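Local structure of Lmo0741 protein (Listeria monocytogenes, 4R1H) at residues L45-P49 against T50-R54. The protein probably binds DNA as a GntR-family transcription factor and regulates transcription through a winged helix-turn-helix domain. Residues are numbered along the deposited sequence; the frame is centred on the assembly and turned at random.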
# COMPACT_ATOMS: atom_id res chain seq x y z
N LEU A 45 -16.29 15.41 -7.14
CA LEU A 45 -14.88 15.11 -6.80
C LEU A 45 -13.90 16.27 -7.03
O LEU A 45 -12.72 16.13 -6.70
CB LEU A 45 -14.38 13.88 -7.53
CG LEU A 45 -15.21 12.64 -7.26
CD1 LEU A 45 -14.69 11.47 -8.09
CD2 LEU A 45 -15.23 12.31 -5.77
N GLU A 46 -14.40 17.37 -7.59
CA GLU A 46 -13.57 18.54 -7.94
C GLU A 46 -12.36 18.09 -8.73
O GLU A 46 -11.22 18.28 -8.31
CB GLU A 46 -13.15 19.30 -6.69
CG GLU A 46 -14.31 19.92 -5.92
CD GLU A 46 -13.87 20.96 -4.91
OE1 GLU A 46 -14.58 21.97 -4.78
OE2 GLU A 46 -12.81 20.77 -4.24
N VAL A 47 -12.62 17.42 -9.86
CA VAL A 47 -11.55 17.03 -10.78
C VAL A 47 -11.98 17.45 -12.16
O VAL A 47 -13.14 17.77 -12.40
CB VAL A 47 -11.21 15.51 -10.79
CG1 VAL A 47 -10.77 15.05 -9.43
CG2 VAL A 47 -12.40 14.70 -11.26
N ASN A 48 -11.02 17.47 -13.07
CA ASN A 48 -11.26 17.75 -14.45
C ASN A 48 -12.17 16.69 -15.04
O ASN A 48 -11.84 15.51 -14.89
CB ASN A 48 -9.93 17.77 -15.19
CG ASN A 48 -10.06 18.34 -16.58
OD1 ASN A 48 -11.09 18.23 -17.23
ND2 ASN A 48 -8.99 18.97 -17.05
N PRO A 49 -13.26 17.10 -15.72
CA PRO A 49 -14.16 16.17 -16.38
C PRO A 49 -13.47 15.20 -17.34
O PRO A 49 -13.98 14.12 -17.52
CB PRO A 49 -15.12 17.06 -17.16
CG PRO A 49 -15.07 18.40 -16.50
CD PRO A 49 -13.76 18.49 -15.78
N THR A 50 -12.35 15.57 -17.96
CA THR A 50 -11.70 14.67 -18.91
C THR A 50 -11.15 13.49 -18.15
O THR A 50 -10.91 12.42 -18.73
CB THR A 50 -10.53 15.35 -19.72
OG1 THR A 50 -9.53 15.83 -18.82
CG2 THR A 50 -11.01 16.48 -20.49
N THR A 51 -10.88 13.65 -16.85
CA THR A 51 -10.40 12.58 -16.04
C THR A 51 -11.55 11.60 -15.72
O THR A 51 -11.39 10.37 -15.65
CB THR A 51 -9.69 13.05 -14.74
OG1 THR A 51 -10.64 13.42 -13.75
CG2 THR A 51 -8.74 14.22 -15.01
N ILE A 52 -12.70 12.16 -15.51
CA ILE A 52 -13.87 11.32 -15.27
C ILE A 52 -14.21 10.54 -16.57
O ILE A 52 -14.55 9.38 -16.55
CB ILE A 52 -15.10 12.16 -14.94
CG1 ILE A 52 -14.84 13.05 -13.71
CG2 ILE A 52 -16.30 11.25 -14.75
CD1 ILE A 52 -14.62 12.31 -12.45
N GLN A 53 -14.15 11.23 -17.71
CA GLN A 53 -14.42 10.59 -18.97
C GLN A 53 -13.51 9.42 -19.11
O GLN A 53 -13.96 8.37 -19.58
CB GLN A 53 -14.11 11.54 -20.16
CG GLN A 53 -15.21 12.48 -20.48
CD GLN A 53 -14.80 13.50 -21.54
OE1 GLN A 53 -13.64 13.65 -21.85
NE2 GLN A 53 -15.77 14.22 -22.06
N ARG A 54 -12.22 9.58 -18.74
CA ARG A 54 -11.28 8.47 -18.96
C ARG A 54 -11.63 7.33 -18.01
O ARG A 54 -11.58 6.13 -18.42
CB ARG A 54 -9.79 8.82 -18.78
CG ARG A 54 -8.95 7.67 -19.33
CD ARG A 54 -7.50 7.87 -19.36
NE ARG A 54 -6.80 6.76 -20.04
CZ ARG A 54 -5.51 6.82 -20.45
NH1 ARG A 54 -4.72 7.88 -20.22
NH2 ARG A 54 -4.98 5.78 -21.09
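Asn48 and Pro49 meet Thr50 to Gln53 where the turn after helix 38-45 leads without a break into helix 49-61. Glu46 leaves helical geometry after helix 38-45, with a positive phi (49°), in a Schellman motif. Val47 and Asn48 are extended, and helical geometry starts at Pro49. Gln53 N donates to Pro49 O at 2.9 Å, a bond of the first helical turn. Asn48 is the N-cap. With chi1 at -168° its amide lies beside the carbonyl carbon, and OD1 reaches the start of the helix. There OD1 accepts from Thr50 N at 3.0 Å. This bond is nearly straight at the hydrogen, but the donor sits well above the amide plane. The Thr50 hydroxyl is also close to OD1, at most a weak partner. The main-chain O of Asn48 takes two bonds from Thr51. Thr51 N approaches from above the carbonyl plane at 2.9 Å, while Thr51 OG1 donates in that plane at 2.7 Å. With chi1 at 79°, the hydroxyl points back to the cap and the methyl CG2 lies near Asn48 CB. Val47 CG2 touches Thr51 OG1 and packs tightly on Ile52 CD1, 3.5 Å away, the two side chains crossing at about a right angle. Ile16 of helix 12-25 touches Leu45, Val47 and Ile52, and Leu41 and Ala42 also pack on Ile52. This is the turn of the helix-turn-helix, and helix 49-61 is probably the DNA-recognition helix, as in relatives. The cap satisfies the amides of Thr50 and Thr51, which have no preceding helical turn to supply acceptors.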